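Local coordinates for aminotransferase (Streptomyces pactum, PDB 4ZM4), which belongs to the class-III aminotransferases, pyridoxal-phosphate-dependent proteins of fold type I, at residues 38-43 with 406-411; 98-103 with 316-321; 400-405 with 441-446. The protein carries 1 engineered substitution. One frame throughout, in Å; residues are numbered along the deposited sequence.

In the fold
The three contacts illustrate how chemistry follows place in the fold. Contacts 1 and 3 share helix 396-408, which meets an N-terminal loop in contact 1 and the last helix of the chain in contact 3; their centres lie about 11 Å apart, and the salt bridge between Glu409 and Arg441 joins them. Both are partly buried, and each combines leucine packing with one side-chain N-H bonded to a backbone carbonyl and a water beside it. Contact 2, its centre about 44 Å from that of contact 3 and on the opposite side of the chain's centre, is buried and packs helix on helix almost entirely through aliphatic groups. Contacts 1 and 2 also touch the second subunit.

Contact 1: 38-43 with 406-411; sequences VPLPLV and AQKEGV
The amide of Gln407 is held between two leucines: CD2 of Leu40 lies over one face, 3.7 Å from Gln407 NE2, while CB of Leu42 lies over the opposite face at the same distance from that nitrogen. The carbonyl oxygen of Leu40 comes up at the amide edge, close to the amide plane, and takes a hydrogen bond from NE2 (2.7 Å to Leu40 O, N-H...O angle 156°). Seen from the acceptor the bond is less regular, because the donor stands 44° above the carbonyl plane and not on a lone pair. A second bond from NE2 goes to a water, which in turn donates to Pro41 O at 2.9 Å. Two consecutive carbonyls of the loop are thus bound by one amide nitrogen, one directly and one through solvent. At the other end of the amide, OE1 has a weak hydrogen bond from Gln403, one turn earlier on the helix, which is consistent with a fixed rotation of the group.

The reach comes from an extended side chain, with CG of Gln407 trans to its own N (chi1 -171°) and the next torsion also trans. Leu40 CD2 extends its cover to the neighbouring lysine, 3.8 Å from Lys408 CG and nearly at right angles to that chain.

Beyond these residues the helix stops in a Schellman motif: Gly410, with positive phi, donates to Gln407 O, and Val411 N reaches back to Ala406 O. Val38, at the start of its segment, packs on Leu95 of the second subunit. A side-chain amide binding the backbone of an irregular loop here joins the N-terminal part of the chain to the C-terminal part, the two parts that together build the small domain of fold type I aminotransferases.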
loop_
_atom_site.group_PDB
_atom_site.type_symbol
_atom_site.label_atom_id
_atom_site.label_comp_id
_atom_site.label_asym_id
_atom_site.label_seq_id
_atom_site.Cartn_x
_atom_site.Cartn_y
_atom_site.Cartn_z
ATOM N N VAL B 38 7.047 20.714 -5.807
ATOM C CA VAL B 38 6.248 21.890 -6.146
ATOM C C VAL B 38 6.828 23.117 -5.418
ATOM O O VAL B 38 6.150 23.750 -4.609
ATOM C CB VAL B 38 4.765 21.709 -5.799
ATOM C CG1 VAL B 38 3.897 22.724 -6.530
ATOM C CG2 VAL B 38 4.304 20.307 -6.120
ATOM N N PRO B 39 8.101 23.440 -5.696
ATOM C CA PRO B 39 8.717 24.594 -5.028
ATOM C C PRO B 39 8.038 25.933 -5.361
ATOM O O PRO B 39 8.137 26.871 -4.573
ATOM C CB PRO B 39 10.160 24.565 -5.533
ATOM C CG PRO B 39 10.092 23.816 -6.832
ATOM C CD PRO B 39 9.006 22.808 -6.673
ATOM N N LEU B 40 7.407 26.024 -6.532
ATOM C CA LEU B 40 6.441 27.074 -6.797
ATOM C C LEU B 40 5.087 26.436 -6.537
ATOM O O LEU B 40 4.642 25.565 -7.281
ATOM C CB LEU B 40 6.527 27.588 -8.236
ATOM C CG LEU B 40 5.559 28.756 -8.528
ATOM C CD1 LEU B 40 6.036 30.039 -7.845
ATOM C CD2 LEU B 40 5.364 28.987 -10.032
ATOM N N PRO B 41 4.429 26.833 -5.464
ATOM C CA PRO B 41 3.244 26.087 -5.031
ATOM C C PRO B 41 2.188 25.907 -6.096
ATOM O O PRO B 41 1.912 26.837 -6.865
ATOM C CB PRO B 41 2.698 26.929 -3.881
ATOM C CG PRO B 41 3.904 27.603 -3.323
ATOM C CD PRO B 41 4.845 27.837 -4.475
ATOM N N LEU B 42 1.583 24.711 -6.101
ATOM C CA LEU B 42 0.483 24.349 -6.974
ATOM C C LEU B 42 -0.379 23.382 -6.206
ATOM O O LEU B 42 0.101 22.318 -5.823
ATOM C CB LEU B 42 1.020 23.675 -8.236
ATOM C CG LEU B 42 0.063 23.496 -9.424
ATOM C CD1 LEU B 42 0.802 22.779 -10.537
ATOM C CD2 LEU B 42 -1.207 22.724 -9.087
ATOM N N VAL B 43 -1.632 23.752 -5.951
ATOM C CA VAL B 43 -2.567 22.871 -5.312
ATOM C C VAL B 43 -3.678 22.554 -6.298
ATOM O O VAL B 43 -4.294 23.443 -6.869
ATOM C CB VAL B 43 -3.179 23.495 -4.034
ATOM C CG1 VAL B 43 -4.120 22.507 -3.368
ATOM C CG2 VAL B 43 -2.098 23.915 -3.067
ATOM N N ALA B 406 8.363 27.387 -16.580
ATOM C CA ALA B 406 7.414 26.580 -17.366
ATOM C C ALA B 406 6.082 26.470 -16.659
ATOM O O ALA B 406 5.044 26.627 -17.274
ATOM C CB ALA B 406 7.991 25.185 -17.628
ATOM N N GLN B 407 6.124 26.250 -15.347
ATOM C CA GLN B 407 4.909 26.129 -14.547
ATOM C C GLN B 407 4.070 27.386 -14.641
ATOM O O GLN B 407 2.854 27.299 -14.821
ATOM C CB GLN B 407 5.231 25.822 -13.097
ATOM C CG GLN B 407 4.015 25.466 -12.246
ATOM C CD GLN B 407 4.383 25.008 -10.838
ATOM O OE1 GLN B 407 5.204 24.094 -10.655
ATOM N NE2 GLN B 407 3.776 25.636 -9.830
ATOM N N LYS B 408 4.719 28.550 -14.564
ATOM C CA LYS B 408 4.044 29.814 -14.787
ATOM C C LYS B 408 3.472 29.944 -16.172
ATOM O O LYS B 408 2.415 30.556 -16.337
ATOM C CB LYS B 408 4.975 30.995 -14.566
ATOM C CG LYS B 408 5.315 31.230 -13.125
ATOM C CD LYS B 408 6.399 32.277 -13.065
ATOM C CE LYS B 408 6.587 32.793 -11.656
ATOM N NZ LYS B 408 7.034 34.206 -11.761
ATOM N N GLU B 409 4.170 29.425 -17.181
ATOM C CA GLU B 409 3.623 29.396 -18.541
ATOM C C GLU B 409 2.510 28.358 -18.727
ATOM O O GLU B 409 1.951 28.251 -19.805
ATOM C CB GLU B 409 4.736 29.147 -19.564
ATOM C CG GLU B 409 5.812 30.222 -19.623
ATOM C CD GLU B 409 5.281 31.594 -20.015
ATOM O OE1 GLU B 409 4.233 31.691 -20.677
ATOM O OE2 GLU B 409 5.964 32.593 -19.712
ATOM N N GLY B 410 2.203 27.573 -17.696
ATOM C CA GLY B 410 1.114 26.592 -17.754
ATOM C C GLY B 410 1.513 25.197 -18.167
ATOM O O GLY B 410 0.710 24.458 -18.726
ATOM N N VAL B 411 2.760 24.818 -17.887
ATOM C CA VAL B 411 3.256 23.455 -18.149
ATOM C C VAL B 411 3.975 22.967 -16.885
ATOM O O VAL B 411 4.920 23.609 -16.432
ATOM C CB VAL B 411 4.216 23.436 -19.351
ATOM C CG1 VAL B 411 4.863 22.055 -19.545
ATOM C CG2 VAL B 411 3.481 23.855 -20.616
HETATM O O HOH W 1 1.409 27.382 -9.641
#

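Contact 2: 98-103 with 316-321; sequences ELDARA and AALRAV
Segments 98-103 and 316-321 run in broadly the same direction, their axes 9.0 Å apart at closest approach and inclined at 36°, with Ala103 and Leu318 nearest through their CA atoms. This is helix-on-helix packing in a fold type I aminotransferase, between helices 98-110 and 315-329. The small side chain of Ala103 is consistent with the close approach of the backbones there: its CB meets Leu318 CB at 4.2 Å and, at an equal distance, CG1 of Val321. Leu99, one turn before Ala103, sends its two methyl groups over Arg319, the residue after Leu318, with CD2 3.9 Å from Arg319 CD and CD1 near the arginine's CB. The aliphatic part of Arg319 serves as an apolar surface here, while its guanidinium, carried off by a bend at chi2 (68°), forms a salt bridge with Asp85 and a hydrogen bond with Gln86 of helix 77-89. Phe119 of strand 116-120 packs against both Ala103 and Leu318. On Asp100, OD2 is hydrogen-bonded to His97 N, whereas OD1 is buried with no polar partner in the model and lies 3.3 Å from the methyl carbon CD1 of Leu318.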
loop_
_atom_site.group_PDB
_atom_site.type_symbol
_atom_site.label_atom_id
_atom_site.label_comp_id
_atom_site.label_asym_id
_atom_site.label_seq_id
_atom_site.Cartn_x
_atom_site.Cartn_y
_atom_site.Cartn_z
ATOM N N GLU B 98 -15.382 -13.294 -8.086
ATOM C CA GLU B 98 -15.341 -13.623 -9.526
ATOM C C GLU B 98 -14.308 -12.833 -10.342
ATOM O O GLU B 98 -13.802 -13.333 -11.343
ATOM C CB GLU B 98 -16.706 -13.431 -10.170
ATOM C CG GLU B 98 -17.684 -14.489 -9.767
ATOM C CD GLU B 98 -18.930 -14.495 -10.616
ATOM O OE1 GLU B 98 -19.702 -13.507 -10.516
ATOM O OE2 GLU B 98 -19.140 -15.522 -11.332
ATOM N N LEU B 99 -14.025 -11.594 -9.943
ATOM C CA LEU B 99 -13.065 -10.742 -10.654
ATOM C C LEU B 99 -11.631 -11.301 -10.589
ATOM O O LEU B 99 -10.877 -11.146 -11.537
ATOM C CB LEU B 99 -13.079 -9.314 -10.080
ATOM C CG LEU B 99 -14.321 -8.482 -10.360
ATOM C CD1 LEU B 99 -14.384 -7.279 -9.444
ATOM C CD2 LEU B 99 -14.354 -8.053 -11.815
ATOM N N ASP B 100 -11.283 -11.930 -9.473
ATOM C CA ASP B 100 -9.906 -12.368 -9.210
ATOM C C ASP B 100 -9.334 -13.177 -10.381
ATOM O O ASP B 100 -8.254 -12.874 -10.859
ATOM C CB ASP B 100 -9.814 -13.188 -7.907
ATOM C CG ASP B 100 -10.317 -12.422 -6.679
ATOM O OD1 ASP B 100 -10.691 -11.246 -6.794
ATOM O OD2 ASP B 100 -10.403 -13.015 -5.584
ATOM N N ALA B 101 -10.134 -14.094 -10.929
ATOM C CA ALA B 101 -9.723 -14.866 -12.122
ATOM C C ALA B 101 -9.572 -14.007 -13.392
ATOM O O ALA B 101 -8.685 -14.256 -14.222
ATOM C CB ALA B 101 -10.687 -16.033 -12.381
ATOM N N ARG B 102 -10.445 -13.023 -13.543
ATOM C CA ARG B 102 -10.408 -12.146 -14.726
ATOM C C ARG B 102 -9.182 -11.222 -14.674
ATOM O O ARG B 102 -8.481 -11.085 -15.672
ATOM C CB ARG B 102 -11.685 -11.337 -14.853
ATOM C CG ARG B 102 -12.960 -12.160 -14.923
ATOM C CD ARG B 102 -13.765 -11.835 -16.199
ATOM N NE ARG B 102 -12.907 -11.717 -17.389
ATOM C CZ ARG B 102 -12.600 -10.608 -18.101
ATOM N NH1 ARG B 102 -13.102 -9.405 -17.821
ATOM N NH2 ARG B 102 -11.764 -10.724 -19.131
ATOM N N ALA B 103 -8.898 -10.654 -13.505
ATOM C CA ALA B 103 -7.675 -9.855 -13.349
ATOM C C ALA B 103 -6.441 -10.688 -13.597
ATOM O O ALA B 103 -5.577 -10.314 -14.385
ATOM C CB ALA B 103 -7.620 -9.224 -11.983
ATOM N N ALA B 316 -12.714 -3.448 -5.871
ATOM C CA ALA B 316 -12.512 -2.200 -6.618
ATOM C C ALA B 316 -11.181 -2.182 -7.355
ATOM O O ALA B 316 -11.150 -1.923 -8.563
ATOM C CB ALA B 316 -12.601 -0.991 -5.709
ATOM N N ALA B 317 -10.094 -2.501 -6.661
ATOM C CA ALA B 317 -8.773 -2.551 -7.296
ATOM C C ALA B 317 -8.728 -3.513 -8.488
ATOM O O ALA B 317 -8.215 -3.160 -9.556
ATOM C CB ALA B 317 -7.692 -2.957 -6.290
ATOM N N LEU B 318 -9.264 -4.709 -8.321
ATOM C CA LEU B 318 -9.274 -5.686 -9.419
ATOM C C LEU B 318 -10.278 -5.339 -10.540
ATOM O O LEU B 318 -10.016 -5.610 -11.714
ATOM C CB LEU B 318 -9.475 -7.109 -8.888
ATOM C CG LEU B 318 -8.385 -7.536 -7.900
ATOM C CD1 LEU B 318 -8.414 -9.051 -7.696
ATOM C CD2 LEU B 318 -6.987 -7.103 -8.341
ATOM N N ARG B 319 -11.362 -4.653 -10.212
ATOM C CA ARG B 319 -12.206 -4.078 -11.266
ATOM C C ARG B 319 -11.404 -3.077 -12.113
ATOM O O ARG B 319 -11.515 -3.037 -13.350
ATOM C CB ARG B 319 -13.454 -3.424 -10.653
ATOM C CG ARG B 319 -14.536 -3.051 -11.660
ATOM C CD ARG B 319 -15.192 -4.272 -12.301
ATOM N NE ARG B 319 -16.147 -3.863 -13.315
ATOM C CZ ARG B 319 -17.413 -3.552 -13.082
ATOM N NH1 ARG B 319 -17.933 -3.630 -11.869
ATOM N NH2 ARG B 319 -18.175 -3.159 -14.074
ATOM N N ALA B 320 -10.596 -2.241 -11.452
ATOM C CA ALA B 320 -9.769 -1.287 -12.177
ATOM C C ALA B 320 -8.761 -2.012 -13.095
ATOM O O ALA B 320 -8.521 -1.576 -14.203
ATOM C CB ALA B 320 -9.051 -0.353 -11.207
ATOM N N VAL B 321 -8.171 -3.107 -12.617
ATOM C CA VAL B 321 -7.210 -3.849 -13.427
ATOM C C VAL B 321 -7.937 -4.414 -14.633
ATOM O O VAL B 321 -7.452 -4.300 -15.758
ATOM C CB VAL B 321 -6.499 -4.979 -12.634
ATOM C CG1 VAL B 321 -5.687 -5.891 -13.533
ATOM C CG2 VAL B 321 -5.582 -4.398 -11.561
#

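Contact 3: 400-405 with 441-446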
loop_
_atom_site.group_PDB
_atom_site.type_symbol
_atom_site.label_atom_id
_atom_site.label_comp_id
_atom_site.label_asym_id
_atom_site.label_seq_id
_atom_site.Cartn_x
_atom_site.Cartn_y
_atom_site.Cartn_z
ATOM N N ARG B 400 15.852 23.451 -12.431
ATOM C CA ARG B 400 14.883 23.896 -11.426
ATOM C C ARG B 400 14.293 25.227 -11.812
ATOM O O ARG B 400 13.089 25.472 -11.652
ATOM C CB ARG B 400 15.508 24.006 -10.022
ATOM C CG ARG B 400 15.802 22.679 -9.338
ATOM C CD ARG B 400 16.082 22.779 -7.839
ATOM N NE ARG B 400 14.836 22.625 -7.074
ATOM C CZ ARG B 400 14.180 21.472 -6.878
ATOM N NH1 ARG B 400 14.632 20.315 -7.378
ATOM N NH2 ARG B 400 13.056 21.467 -6.172
ATOM N N ARG B 401 15.145 26.112 -12.296
ATOM C CA ARG B 401 14.721 27.472 -12.620
ATOM C C ARG B 401 13.820 27.418 -13.829
ATOM O O ARG B 401 12.723 27.992 -13.826
ATOM C CB ARG B 401 15.950 28.347 -12.861
ATOM C CG ARG B 401 15.722 29.848 -12.816
ATOM C CD ARG B 401 16.889 30.566 -12.172
ATOM N NE ARG B 401 18.215 30.336 -12.698
ATOM C CZ ARG B 401 18.698 30.811 -13.831
ATOM N NH1 ARG B 401 17.917 31.471 -14.691
ATOM N NH2 ARG B 401 19.954 30.583 -14.131
ATOM N N LEU B 402 14.208 26.611 -14.815
ATOM C CA LEU B 402 13.350 26.345 -15.987
ATOM C C LEU B 402 11.961 25.811 -15.634
ATOM O O LEU B 402 10.976 26.207 -16.261
ATOM C CB LEU B 402 14.030 25.373 -16.947
ATOM C CG LEU B 402 13.332 25.136 -18.277
ATOM C CD1 LEU B 402 13.382 26.403 -19.123
ATOM C CD2 LEU B 402 13.963 23.966 -19.020
ATOM N N GLN B 403 11.845 24.930 -14.648
ATOM C CA GLN B 403 10.521 24.368 -14.379
ATOM C C GLN B 403 9.585 25.344 -13.657
ATOM O O GLN B 403 8.391 25.320 -13.919
ATOM C CB GLN B 403 10.557 22.955 -13.713
ATOM C CG GLN B 403 10.347 22.850 -12.219
ATOM C CD GLN B 403 8.980 23.221 -11.679
ATOM O OE1 GLN B 403 8.911 24.020 -10.780
ATOM N NE2 GLN B 403 7.934 22.587 -12.137
ATOM N N THR B 404 10.109 26.203 -12.776
ATOM C CA THR B 404 9.302 27.337 -12.220
ATOM C C THR B 404 8.744 28.190 -13.350
ATOM O O THR B 404 7.572 28.575 -13.333
ATOM C CB THR B 404 10.141 28.227 -11.271
ATOM O OG1 THR B 404 10.504 27.489 -10.102
ATOM C CG2 THR B 404 9.394 29.472 -10.846
ATOM N N LEU B 405 9.586 28.484 -14.344
ATOM C CA LEU B 405 9.185 29.352 -15.450
ATOM C C LEU B 405 8.138 28.669 -16.301
ATOM O O LEU B 405 7.152 29.289 -16.704
ATOM C CB LEU B 405 10.406 29.755 -16.289
ATOM C CG LEU B 405 11.343 30.792 -15.628
ATOM C CD1 LEU B 405 12.731 30.778 -16.258
ATOM C CD2 LEU B 405 10.720 32.184 -15.684
ATOM N N ARG B 441 9.133 30.151 -24.423
ATOM C CA ARG B 441 8.973 31.340 -23.592
ATOM C C ARG B 441 9.755 31.223 -22.275
ATOM O O ARG B 441 10.407 32.175 -21.852
ATOM C CB ARG B 441 7.480 31.614 -23.343
ATOM C CG ARG B 441 6.907 32.702 -24.251
ATOM C CD ARG B 441 5.482 32.479 -24.749
ATOM N NE ARG B 441 4.652 31.749 -23.797
ATOM C CZ ARG B 441 3.757 30.812 -24.126
ATOM N NH1 ARG B 441 3.547 30.472 -25.399
ATOM N NH2 ARG B 441 3.064 30.197 -23.168
ATOM N N SER B 442 9.753 30.039 -21.669
ATOM C CA SER B 442 10.462 29.829 -20.418
ATOM C C SER B 442 11.981 29.902 -20.602
ATOM O O SER B 442 12.697 30.410 -19.732
ATOM C CB SER B 442 10.058 28.485 -19.795
ATOM O OG SER B 442 8.644 28.400 -19.681
ATOM N N LEU B 443 12.490 29.385 -21.713
ATOM C CA LEU B 443 13.944 29.409 -21.937
ATOM C C LEU B 443 14.425 30.837 -22.130
ATOM O O LEU B 443 15.508 31.186 -21.698
ATOM C CB LEU B 443 14.362 28.536 -23.135
ATOM C CG LEU B 443 14.300 27.024 -22.979
ATOM C CD1 LEU B 443 14.429 26.358 -24.340
ATOM C CD2 LEU B 443 15.356 26.492 -22.017
ATOM N N VAL B 444 13.615 31.658 -22.787
ATOM C CA VAL B 444 13.992 33.048 -23.047
ATOM C C VAL B 444 14.129 33.809 -21.719
ATOM O O VAL B 444 14.967 34.709 -21.609
ATOM C CB VAL B 444 13.026 33.723 -24.060
ATOM C CG1 VAL B 444 13.371 35.190 -24.269
ATOM C CG2 VAL B 444 13.071 33.002 -25.406
ATOM N N GLY B 445 13.359 33.409 -20.701
ATOM C CA GLY B 445 13.468 33.991 -19.354
ATOM C C GLY B 445 14.607 33.446 -18.487
ATOM O O GLY B 445 14.794 33.867 -17.345
ATOM N N LEU B 446 15.354 32.486 -19.015
ATOM C CA LEU B 446 16.381 31.784 -18.242
ATOM C C LEU B 446 17.655 32.616 -18.157
ATOM O O LEU B 446 18.462 32.398 -17.274
ATOM C CB LEU B 446 16.665 30.413 -18.872
ATOM C CG LEU B 446 17.234 29.276 -18.022
ATOM C CD1 LEU B 446 16.317 28.901 -16.872
ATOM C CD2 LEU B 446 17.489 28.051 -18.876
HETATM O O HOH W 2 15.269 33.318 -14.835
#
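The last helix of the chain, 429-444, and the two residues after it, Gly445 and Leu446, lie against helix 396-408, and the contact between them shows how the last modelled residues of a chain are held by both apolar and polar groups. The inner side is aliphatic. CD1 of Leu402 touches Leu443 CD2 at 3.5 Å, the two side chains crossing at a slant, and Phe353 of helix 334-355 packs on both leucines. Next to them Ser442 and Leu405 meet through their CB atoms, 3.7 Å apart, where the backbones come closest. The serine hydroxyl lies beside the carbonyl group of Leu405, with OG 3.4 Å from Leu405 C, but its hydrogen bond is to Ala438 O in its own helix.

These helices belong to the C-terminal region that forms part of the small domain in fold type I aminotransferases. Past Val444 the chain leaves the helix, and Leu446 turns its side chain back across the partner: with CG trans to N (chi1 -156°), its CD1 rests on the helix surface formed by Arg401, Leu402 and Leu405, 4.1 Å from Leu405 CD1 and 3.7 Å from the backbone N of Leu402.

On the more exposed side, the chain of Arg401 bends at chi2 and chi3 to bring its guanidinium edge to the carbonyl of Leu446. NH1 gives a nearly straight hydrogen bond to Leu446 O (2.8 Å, 162°), the oxygen lying only 5° out of the guanidinium plane. A water accepts from that same NH1 and donates to Gly445 O at 2.6 Å.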